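Local coordinates for probable mRNA-capping enzyme (Acanthamoeba polyphaga mimivirus, PDB 3BGY), which caps viral mRNA through successive triphosphatase, guanylyltransferase and guanine-N7 methyltransferase steps, the present chain being its N-terminal RNA triphosphatase domain, at residues E67-S75 and R85-I94; K184-S195 and P206-N217. One frame throughout, in Å; residues are numbered along the deposited sequence.

Interaction 1. Residues E67-S75 and R85-I94. With ACT (acetate ion), chain E.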
loop_
_atom_site.group_PDB
_atom_site.type_symbol
_atom_site.label_atom_id
_atom_site.label_comp_id
_atom_site.label_asym_id
_atom_site.label_seq_id
_atom_site.Cartn_x
_atom_site.Cartn_y
_atom_site.Cartn_z
ATOM N N GLU A 67 14.742 0.941 1.400
ATOM C CA GLU A 67 14.137 2.201 1.820
ATOM C C GLU A 67 13.269 1.841 3.029
ATOM O O GLU A 67 12.527 0.852 2.996
ATOM C CB GLU A 67 13.277 2.800 0.705
ATOM C CG GLU A 67 12.781 4.218 0.975
ATOM C CD GLU A 67 11.886 4.732 -0.138
ATOM O OE1 GLU A 67 12.403 4.960 -1.251
ATOM O OE2 GLU A 67 10.667 4.891 0.099
ATOM N N SER A 68 13.403 2.592 4.117
ATOM C CA SER A 68 12.575 2.307 5.281
ATOM C C SER A 68 11.976 3.604 5.761
ATOM O O SER A 68 12.634 4.643 5.729
ATOM C CB SER A 68 13.331 1.590 6.404
ATOM O OG SER A 68 14.508 2.269 6.768
ATOM N N ASN A 69 10.689 3.581 6.081
ATOM C CA ASN A 69 10.013 4.807 6.522
ATOM C C ASN A 69 8.952 4.532 7.556
ATOM O O ASN A 69 8.303 3.507 7.506
ATOM C CB ASN A 69 9.263 5.472 5.353
ATOM C CG ASN A 69 10.176 6.101 4.330
ATOM O OD1 ASN A 69 10.867 7.084 4.611
ATOM N ND2 ASN A 69 10.172 5.549 3.126
ATOM N N ASN A 70 8.748 5.498 8.442
ATOM C CA ASN A 70 7.686 5.466 9.455
ATOM C C ASN A 70 6.756 6.585 8.935
ATOM O O ASN A 70 7.216 7.697 8.630
ATOM C CB ASN A 70 8.170 5.888 10.850
ATOM C CG ASN A 70 9.221 4.981 11.416
ATOM O OD1 ASN A 70 9.076 3.772 11.394
ATOM N ND2 ASN A 70 10.281 5.569 11.962
ATOM N N TYR A 71 5.477 6.287 8.749
ATOM C CA TYR A 71 4.539 7.297 8.260
ATOM C C TYR A 71 3.121 7.056 8.718
ATOM O O TYR A 71 2.760 5.942 9.053
ATOM C CB TYR A 71 4.584 7.409 6.725
ATOM C CG TYR A 71 4.216 6.165 5.942
ATOM C CD1 TYR A 71 5.153 5.142 5.731
ATOM C CD2 TYR A 71 2.958 6.051 5.332
ATOM C CE1 TYR A 71 4.835 4.035 4.913
ATOM C CE2 TYR A 71 2.635 4.955 4.508
ATOM C CZ TYR A 71 3.576 3.957 4.306
ATOM O OH TYR A 71 3.243 2.873 3.526
ATOM N N LEU A 72 2.315 8.112 8.688
ATOM C CA LEU A 72 0.913 8.020 9.073
ATOM C C LEU A 72 0.012 8.209 7.840
ATOM O O LEU A 72 0.102 9.231 7.139
ATOM C CB LEU A 72 0.579 9.114 10.117
ATOM C CG LEU A 72 -0.896 9.181 10.516
ATOM C CD1 LEU A 72 -1.306 7.937 11.238
ATOM C CD2 LEU A 72 -1.176 10.423 11.356
ATOM N N ASP A 73 -0.829 7.210 7.555
ATOM C CA ASP A 73 -1.802 7.294 6.458
ATOM C C ASP A 73 -3.147 7.723 7.010
ATOM O O ASP A 73 -3.647 7.121 7.957
ATOM C CB ASP A 73 -2.051 5.928 5.799
ATOM C CG ASP A 73 -1.067 5.602 4.716
ATOM O OD1 ASP A 73 -0.277 6.476 4.329
ATOM O OD2 ASP A 73 -1.116 4.463 4.210
ATOM N N ILE A 74 -3.756 8.730 6.385
ATOM C CA ILE A 74 -5.076 9.197 6.806
ATOM C C ILE A 74 -5.927 8.999 5.576
ATOM O O ILE A 74 -5.701 9.614 4.532
ATOM C CB ILE A 74 -5.093 10.689 7.237
ATOM C CG1 ILE A 74 -4.115 10.932 8.382
ATOM C CG2 ILE A 74 -6.479 11.072 7.774
ATOM C CD1 ILE A 74 -2.816 11.539 7.939
ATOM N N SER A 75 -6.878 8.077 5.677
ATOM C CA SER A 75 -7.733 7.797 4.539
ATOM C C SER A 75 -9.137 8.337 4.742
ATOM O O SER A 75 -9.768 8.047 5.763
ATOM C CB SER A 75 -7.847 6.290 4.327
ATOM O OG SER A 75 -6.589 5.706 4.044
ATOM N N ARG A 85 -6.471 9.484 0.126
ATOM C CA ARG A 85 -5.494 9.179 1.178
ATOM C C ARG A 85 -4.260 10.071 1.206
ATOM O O ARG A 85 -3.622 10.276 0.186
ATOM C CB ARG A 85 -5.038 7.716 1.045
ATOM C CG ARG A 85 -4.055 7.215 2.133
ATOM C CD ARG A 85 -3.539 5.833 1.799
ATOM N NE ARG A 85 -2.685 5.851 0.615
ATOM C CZ ARG A 85 -2.154 4.762 0.053
ATOM N NH1 ARG A 85 -2.381 3.557 0.563
ATOM N NH2 ARG A 85 -1.395 4.877 -1.025
ATOM N N VAL A 86 -3.947 10.587 2.389
ATOM C CA VAL A 86 -2.760 11.399 2.581
ATOM C C VAL A 86 -1.762 10.611 3.446
ATOM O O VAL A 86 -2.141 10.070 4.495
ATOM C CB VAL A 86 -3.103 12.738 3.267
ATOM C CG1 VAL A 86 -1.851 13.454 3.720
ATOM C CG2 VAL A 86 -3.884 13.613 2.308
ATOM N N SER A 87 -0.505 10.532 3.010
ATOM C CA SER A 87 0.534 9.869 3.797
ATOM C C SER A 87 1.492 10.952 4.301
ATOM O O SER A 87 2.063 11.673 3.489
ATOM C CB SER A 87 1.319 8.872 2.940
ATOM O OG SER A 87 0.435 7.949 2.318
ATOM N N LEU A 88 1.650 11.041 5.613
ATOM C CA LEU A 88 2.544 12.032 6.243
ATOM C C LEU A 88 3.839 11.341 6.628
ATOM O O LEU A 88 3.832 10.462 7.494
ATOM C CB LEU A 88 1.871 12.628 7.473
ATOM C CG LEU A 88 0.562 13.383 7.245
ATOM C CD1 LEU A 88 0.033 13.909 8.581
ATOM C CD2 LEU A 88 0.787 14.555 6.274
ATOM N N PHE A 89 4.950 11.774 6.015
ATOM C CA PHE A 89 6.263 11.172 6.264
ATOM C C PHE A 89 7.144 11.946 7.234
ATOM O O PHE A 89 8.129 11.418 7.748
ATOM C CB PHE A 89 7.021 10.965 4.941
ATOM C CG PHE A 89 6.451 9.871 4.082
ATOM C CD1 PHE A 89 5.410 10.153 3.178
ATOM C CD2 PHE A 89 6.970 8.561 4.137
ATOM C CE1 PHE A 89 4.884 9.146 2.342
ATOM C CE2 PHE A 89 6.447 7.544 3.292
ATOM C CZ PHE A 89 5.407 7.835 2.397
ATOM N N ASN A 90 6.815 13.214 7.459
ATOM C CA ASN A 90 7.628 14.016 8.382
ATOM C C ASN A 90 7.175 13.723 9.828
ATOM O O ASN A 90 6.038 13.983 10.173
ATOM C CB ASN A 90 7.481 15.492 8.012
ATOM C CG ASN A 90 8.274 16.398 8.922
ATOM O OD1 ASN A 90 7.812 16.754 9.996
ATOM N ND2 ASN A 90 9.488 16.738 8.512
ATOM N N GLN A 91 8.084 13.204 10.659
ATOM C CA GLN A 91 7.763 12.833 12.048
ATOM C C GLN A 91 7.251 13.945 12.948
ATOM O O GLN A 91 6.346 13.717 13.750
ATOM C CB GLN A 91 8.927 12.072 12.705
ATOM C CG GLN A 91 9.529 10.936 11.853
ATOM C CD GLN A 91 8.515 9.872 11.450
ATOM O OE1 GLN A 91 7.923 9.204 12.307
ATOM N NE2 GLN A 91 8.277 9.742 10.138
ATOM N N GLU A 92 7.765 15.164 12.752
ATOM C CA GLU A 92 7.322 16.319 13.524
ATOM C C GLU A 92 5.875 16.680 13.125
ATOM O O GLU A 92 5.046 16.943 13.994
ATOM C CB GLU A 92 8.273 17.504 13.294
ATOM C CG GLU A 92 7.997 18.727 14.176
ATOM C CD GLU A 92 9.084 19.798 14.112
ATOM O OE1 GLU A 92 10.023 19.695 13.289
ATOM O OE2 GLU A 92 8.994 20.758 14.903
ATOM N N GLN A 93 5.568 16.555 11.827
ATOM C CA GLN A 93 4.236 16.848 11.278
ATOM C C GLN A 93 3.197 15.812 11.755
ATOM O O GLN A 93 2.050 16.180 12.041
ATOM C CB GLN A 93 4.292 16.901 9.741
ATOM C CG GLN A 93 2.956 17.268 9.082
ATOM C CD GLN A 93 3.089 17.760 7.658
ATOM O OE1 GLN A 93 4.040 17.426 6.945
ATOM N NE2 GLN A 93 2.137 18.589 7.241
ATOM N N ILE A 94 3.622 14.549 11.874
ATOM C CA ILE A 94 2.763 13.443 12.361
ATOM C C ILE A 94 2.353 13.757 13.810
ATOM O O ILE A 94 1.164 13.729 14.145
ATOM C CB ILE A 94 3.505 12.065 12.319
ATOM C CG1 ILE A 94 3.775 11.629 10.874
ATOM C CG2 ILE A 94 2.659 10.952 13.025
ATOM C CD1 ILE A 94 4.763 10.474 10.731
HETATM C C ACT E . 15.582 5.461 6.592
HETATM O O ACT E . 15.068 6.547 5.999
HETATM O OXT ACT E . 14.860 4.683 7.139
HETATM C CH3 ACT E . 17.055 5.210 6.574
HETATM O O HOH W 1 9.403 8.927 7.260
#

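Interaction 2. Residues K184-S195 and P206-N217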
loop_
_atom_site.group_PDB
_atom_site.type_symbol
_atom_site.label_atom_id
_atom_site.label_comp_id
_atom_site.label_asym_id
_atom_site.label_seq_id
_atom_site.Cartn_x
_atom_site.Cartn_y
_atom_site.Cartn_z
ATOM N N LYS A 184 14.973 -3.995 -11.353
ATOM C CA LYS A 184 14.351 -2.826 -11.974
ATOM C C LYS A 184 12.835 -2.845 -12.089
ATOM O O LYS A 184 12.208 -1.799 -12.111
ATOM C CB LYS A 184 14.956 -2.577 -13.366
ATOM C CG LYS A 184 15.055 -3.825 -14.231
ATOM C CD LYS A 184 15.723 -3.555 -15.577
ATOM C CE LYS A 184 15.923 -4.867 -16.341
ATOM N NZ LYS A 184 16.639 -4.694 -17.639
ATOM N N ASN A 185 12.254 -4.043 -12.002
ATOM C CA ASN A 185 10.815 -4.207 -12.197
ATOM C C ASN A 185 9.937 -4.591 -11.027
ATOM O O ASN A 185 8.711 -4.552 -11.140
ATOM C CB ASN A 185 10.605 -5.218 -13.319
ATOM C CG ASN A 185 11.404 -4.875 -14.562
ATOM O OD1 ASN A 185 11.377 -3.740 -15.018
ATOM N ND2 ASN A 185 12.133 -5.847 -15.097
ATOM N N SER A 186 10.544 -4.900 -9.893
ATOM C CA SER A 186 9.753 -5.311 -8.747
ATOM C C SER A 186 10.365 -4.893 -7.427
ATOM O O SER A 186 11.583 -4.757 -7.308
ATOM C CB SER A 186 9.516 -6.821 -8.760
ATOM O OG SER A 186 10.747 -7.493 -8.773
ATOM N N ARG A 187 9.500 -4.772 -6.429
ATOM C CA ARG A 187 9.892 -4.340 -5.087
ATOM C C ARG A 187 9.117 -5.130 -4.045
ATOM O O ARG A 187 7.945 -5.438 -4.257
ATOM C CB ARG A 187 9.560 -2.851 -4.995
ATOM C CG ARG A 187 10.101 -2.119 -3.794
ATOM C CD ARG A 187 9.676 -0.642 -3.837
ATOM N NE ARG A 187 8.284 -0.533 -3.389
ATOM C CZ ARG A 187 7.248 -0.185 -4.150
ATOM N NH1 ARG A 187 7.426 0.134 -5.428
ATOM N NH2 ARG A 187 6.020 -0.281 -3.659
ATOM N N ILE A 188 9.801 -5.520 -2.970
ATOM C CA ILE A 188 9.163 -6.237 -1.863
ATOM C C ILE A 188 8.889 -5.195 -0.771
ATOM O O ILE A 188 9.809 -4.497 -0.380
ATOM C CB ILE A 188 10.103 -7.336 -1.285
ATOM C CG1 ILE A 188 10.233 -8.518 -2.270
ATOM C CG2 ILE A 188 9.572 -7.861 0.099
ATOM C CD1 ILE A 188 9.023 -9.476 -2.315
ATOM N N ASP A 189 7.633 -5.068 -0.337
ATOM C CA ASP A 189 7.271 -4.140 0.751
ATOM C C ASP A 189 6.813 -4.976 1.928
ATOM O O ASP A 189 5.962 -5.843 1.765
ATOM C CB ASP A 189 6.099 -3.237 0.381
ATOM C CG ASP A 189 6.443 -2.211 -0.679
ATOM O OD1 ASP A 189 7.646 -1.934 -0.900
ATOM O OD2 ASP A 189 5.482 -1.669 -1.261
ATOM N N ILE A 190 7.396 -4.750 3.095
ATOM C CA ILE A 190 6.986 -5.477 4.303
ATOM C C ILE A 190 6.689 -4.390 5.311
ATOM O O ILE A 190 7.554 -3.556 5.614
ATOM C CB ILE A 190 8.048 -6.532 4.778
ATOM C CG1 ILE A 190 7.583 -7.277 6.026
ATOM C CG2 ILE A 190 9.361 -5.907 5.089
ATOM C CD1 ILE A 190 6.613 -8.361 5.824
ATOM N N THR A 191 5.514 -4.479 5.924
ATOM C CA THR A 191 5.068 -3.387 6.789
ATOM C C THR A 191 4.464 -3.806 8.115
ATOM O O THR A 191 3.722 -4.779 8.184
ATOM C CB THR A 191 3.988 -2.563 6.025
ATOM O OG1 THR A 191 4.443 -2.231 4.708
ATOM C CG2 THR A 191 3.687 -1.245 6.725
ATOM N N ASP A 192 4.838 -3.072 9.169
ATOM C CA ASP A 192 4.288 -3.255 10.520
ATOM C C ASP A 192 3.200 -2.159 10.510
ATOM O O ASP A 192 3.513 -0.961 10.401
ATOM C CB ASP A 192 5.397 -2.962 11.542
ATOM C CG ASP A 192 4.883 -2.814 12.978
ATOM O OD1 ASP A 192 3.731 -2.389 13.199
ATOM O OD2 ASP A 192 5.669 -3.082 13.905
ATOM N N VAL A 193 1.926 -2.554 10.586
ATOM C CA VAL A 193 0.835 -1.574 10.482
ATOM C C VAL A 193 -0.028 -1.514 11.739
ATOM O O VAL A 193 -0.494 -2.549 12.230
ATOM C CB VAL A 193 -0.145 -1.945 9.293
ATOM C CG1 VAL A 193 -1.262 -0.895 9.112
ATOM C CG2 VAL A 193 0.572 -2.179 7.996
ATOM N N LYS A 194 -0.288 -0.293 12.224
ATOM C CA LYS A 194 -1.184 -0.082 13.379
ATOM C C LYS A 194 -2.404 0.612 12.784
ATOM O O LYS A 194 -2.292 1.709 12.247
ATOM C CB LYS A 194 -0.500 0.745 14.478
ATOM C CG LYS A 194 0.518 -0.117 15.274
ATOM C CD LYS A 194 1.312 0.714 16.264
ATOM C CE LYS A 194 2.432 -0.094 16.924
ATOM N NZ LYS A 194 1.949 -1.415 17.470
ATOM N N SER A 195 -3.562 -0.036 12.870
ATOM C CA SER A 195 -4.795 0.506 12.305
ATOM C C SER A 195 -5.837 0.859 13.355
ATOM O O SER A 195 -5.920 0.211 14.402
ATOM C CB SER A 195 -5.408 -0.496 11.317
ATOM O OG SER A 195 -4.484 -0.841 10.299
ATOM N N PRO A 206 -2.274 -3.102 18.820
ATOM C CA PRO A 206 -1.428 -4.198 18.330
ATOM C C PRO A 206 -1.218 -4.120 16.824
ATOM O O PRO A 206 -2.127 -3.780 16.065
ATOM C CB PRO A 206 -2.232 -5.450 18.697
ATOM C CG PRO A 206 -2.976 -5.036 19.926
ATOM C CD PRO A 206 -3.411 -3.640 19.606
ATOM N N SER A 207 0.005 -4.395 16.419
ATOM C CA SER A 207 0.358 -4.352 15.010
ATOM C C SER A 207 -0.090 -5.540 14.181
ATOM O O SER A 207 -0.258 -6.643 14.722
ATOM C CB SER A 207 1.889 -4.348 14.878
ATOM O OG SER A 207 2.495 -3.151 15.331
ATOM N N ASN A 208 -0.439 -5.288 12.921
ATOM C CA ASN A 208 -0.684 -6.397 11.999
ATOM C C ASN A 208 0.532 -6.275 11.067
ATOM O O ASN A 208 1.323 -5.321 11.180
ATOM C CB ASN A 208 -2.035 -6.361 11.254
ATOM C CG ASN A 208 -2.281 -5.064 10.505
ATOM O OD1 ASN A 208 -2.427 -3.998 11.111
ATOM N ND2 ASN A 208 -2.373 -5.156 9.181
ATOM N N TYR A 209 0.785 -7.311 10.280
ATOM C CA TYR A 209 1.928 -7.343 9.358
ATOM C C TYR A 209 1.495 -7.654 7.948
ATOM O O TYR A 209 0.664 -8.523 7.739
ATOM C CB TYR A 209 2.985 -8.348 9.895
ATOM C CG TYR A 209 3.378 -8.076 11.334
ATOM C CD1 TYR A 209 4.338 -7.093 11.645
ATOM C CD2 TYR A 209 2.701 -8.704 12.402
ATOM C CE1 TYR A 209 4.622 -6.743 12.967
ATOM C CE2 TYR A 209 2.961 -8.340 13.747
ATOM C CZ TYR A 209 3.919 -7.369 14.011
ATOM O OH TYR A 209 4.176 -7.025 15.316
ATOM N N GLU A 210 2.014 -6.885 6.990
ATOM C CA GLU A 210 1.629 -7.000 5.581
ATOM C C GLU A 210 2.844 -7.169 4.698
ATOM O O GLU A 210 3.837 -6.478 4.877
ATOM C CB GLU A 210 0.825 -5.745 5.181
ATOM C CG GLU A 210 -0.540 -5.715 5.900
ATOM C CD GLU A 210 -1.398 -4.494 5.662
ATOM O OE1 GLU A 210 -0.992 -3.585 4.910
ATOM O OE2 GLU A 210 -2.504 -4.455 6.254
ATOM N N LEU A 211 2.743 -8.074 3.723
ATOM C CA LEU A 211 3.851 -8.363 2.799
ATOM C C LEU A 211 3.316 -8.336 1.386
ATOM O O LEU A 211 2.304 -8.987 1.071
ATOM C CB LEU A 211 4.443 -9.758 3.046
ATOM C CG LEU A 211 5.487 -10.305 2.051
ATOM C CD1 LEU A 211 6.773 -9.478 2.073
ATOM C CD2 LEU A 211 5.816 -11.763 2.385
ATOM N N GLU A 212 3.966 -7.556 0.528
ATOM C CA GLU A 212 3.521 -7.512 -0.860
ATOM C C GLU A 212 4.672 -7.460 -1.821
ATOM O O GLU A 212 5.750 -7.028 -1.467
ATOM C CB GLU A 212 2.729 -6.230 -1.172
ATOM C CG GLU A 212 1.451 -5.991 -0.413
ATOM C CD GLU A 212 1.651 -5.094 0.787
ATOM O OE1 GLU A 212 2.525 -4.198 0.751
ATOM O OE2 GLU A 212 0.920 -5.284 1.768
ATOM N N LEU A 213 4.453 -7.992 -3.023
ATOM C CA LEU A 213 5.431 -7.884 -4.107
ATOM C C LEU A 213 4.725 -6.954 -5.099
ATOM O O LEU A 213 3.718 -7.335 -5.706
ATOM C CB LEU A 213 5.738 -9.244 -4.770
ATOM C CG LEU A 213 6.600 -9.128 -6.050
ATOM C CD1 LEU A 213 8.027 -8.735 -5.696
ATOM C CD2 LEU A 213 6.579 -10.413 -6.837
ATOM N N GLU A 214 5.223 -5.718 -5.229
ATOM C CA GLU A 214 4.618 -4.740 -6.138
ATOM C C GLU A 214 5.486 -4.532 -7.379
ATOM O O GLU A 214 6.707 -4.430 -7.272
ATOM C CB GLU A 214 4.412 -3.382 -5.438
ATOM C CG GLU A 214 3.852 -3.468 -4.026
ATOM C CD GLU A 214 2.856 -2.378 -3.689
ATOM O OE1 GLU A 214 2.928 -1.265 -4.260
ATOM O OE2 GLU A 214 1.995 -2.640 -2.823
ATOM N N LEU A 215 4.847 -4.442 -8.546
ATOM C CA LEU A 215 5.562 -4.228 -9.809
ATOM C C LEU A 215 5.865 -2.733 -10.001
ATOM O O LEU A 215 5.107 -1.857 -9.541
ATOM C CB LEU A 215 4.763 -4.734 -11.015
ATOM C CG LEU A 215 4.570 -6.251 -10.993
ATOM C CD1 LEU A 215 3.897 -6.625 -12.279
ATOM C CD2 LEU A 215 5.869 -7.015 -10.852
ATOM N N ILE A 216 7.005 -2.485 -10.639
ATOM C CA ILE A 216 7.469 -1.138 -11.012
ATOM C C ILE A 216 7.229 -1.056 -12.539
ATOM O O ILE A 216 6.854 -0.002 -13.072
ATOM C CB ILE A 216 8.978 -0.942 -10.663
ATOM C CG1 ILE A 216 9.187 -0.985 -9.153
ATOM C CG2 ILE A 216 9.535 0.397 -11.246
ATOM C CD1 ILE A 216 10.654 -1.103 -8.728
ATOM N N ASN A 217 7.461 -2.174 -13.236
ATOM C CA ASN A 217 7.222 -2.280 -14.692
ATOM C C ASN A 217 6.634 -3.663 -14.906
ATOM O O ASN A 217 6.763 -4.528 -14.030
ATOM C CB ASN A 217 8.512 -2.204 -15.507
ATOM C CG ASN A 217 9.238 -0.900 -15.350
ATOM O OD1 ASN A 217 8.692 0.164 -15.647
ATOM N ND2 ASN A 217 10.463 -0.965 -14.851
HETATM O O HOH W 2 5.567 0.367 -7.947
HETATM O O HOH W 3 2.862 -1.685 -0.662
HETATM O O HOH W 4 3.799 -4.123 3.015
HETATM O O HOH W 5 5.803 -5.089 15.755
HETATM O O HOH W 6 -3.415 -2.777 13.832
HETATM O O HOH W 7 -4.411 -2.449 7.734
#

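Interaction 1. Residues E67-S75 and R85-I94
The Tyr71 ring carries the Phe89 ring over one of its faces in an offset stack, centroids 4.7 Å apart and planes 24° from parallel. The overlap is partial: Phe89 CE2 sits 3.7 Å from Tyr71 CD1, and the Tyr71 CB methylene lies over the same Phe89 ring as a CH-pi contact. At the edges, Asp73 OD1 lies in the plane of the Tyr71 ring, while Asn69 CB approaches the rim of Phe89 near its plane. Tyr71 CG is held between the backbone N and the carbonyl carbon (chi1 61°), a turn that brings the ring alongside Phe89, the two side chains pointing the same way.

Along the same face of the hairpin, Ser87 OG donates to Asp73 OD1 over 2.6 Å, on the syn side but 31° out of the carboxylate plane. The other oxygen, Asp73 OD2, faces Arg85 NH1 at a long 4.0 Å, well out of the guanidinium plane, so that pairing is one of charges alone; Lys175 offers a second weak ion pair. On the other face, Ile74 CD1 meets Leu88 CD1, and Ile94 from the helix covers Leu72 CB.

Regular antiparallel bonding links Leu72 with Leu88 and Ile74 with Val86. Where the second segment turns into the helix, Gln91 NE2 takes over, donating to Asn70 O at 2.8 Å from above the carbonyl plane, and also to Phe89 O. Asn90 OD1 caps the helix by accepting from Gln93 N.

Chemically, one face of the hairpin is mixed, its aromatic pair lying beside Arg85 and a buried carboxylate that the Ser87 hydroxyl fixes by one oxygen; the face of Leu72, Ile74, Val86 and Leu88 is aliphatic.

Interaction 2. Residues K184-S195 and P206-N217
Arg187 and Glu214 face each other across a hydrogen-bonded pair and join Asp189 in a salt-bridge network. Arg187 grips Asp189 side-on, NE to OD1 and NH2 to OD2, close to both planes. The bend of Arg187 at chi3 (79°) turns the guanidinium along its own strand toward Asp189. The link from Arg187 NH2 to Glu214 OE1, 3.3 Å, is weak and bent, and doubtful because it belongs to one of two Glu214 conformers.

Side-chain hydrogen bonds hold both ends. Asn217 ND2 donates to Asn185 OD1 in the carbonyl plane at 2.9 Å, the two amides turned 74° apart. At the other end Ser207 OG donates a hydrogen bond to Asp192 OD1 (2.6 Å) and accepts one from Lys194 NZ (2.8 Å), which also donates to Val205 O.

Apolar packing fills the opposite face: Ile188 CG2 meets Leu211 CD1 at 3.8 Å, Ile190 CD1 meets Leu211 CB, and Leu213, in one of its two conformers, touches Ile188 CD1. Helices 47-60 and 221-235 cover this side.

Backbone pairing from Arg187–Glu214 to Val193–Asn208 is regular, making a long antiparallel hairpin in a closed barrel. Its row of acidic and basic side chains facing away from the helices is consistent with the charged interior of a tunnel-type metal-dependent RNA triphosphatase.

In the fold
Both interactions are hairpins of one antiparallel eight-stranded barrel, and they follow each other in the chain: interaction 1 closes before interaction 2 opens. Their centres lie about 15 Å apart and their nearest atoms about 5 Å, without touching. Strand 169-183 runs between them, pairing with strand 66-77 of interaction 1 on one side and with strand 186-196 of interaction 2 on the other. Strand 83-88 then continues the wall to strand 122-136. The first turn of helix 91-101 belongs to interaction 1, while helices 47-60 and 221-235 pack on interaction 2. The two hairpins thus build separate parts of the wall of the tunnel after which this triphosphatase class is named.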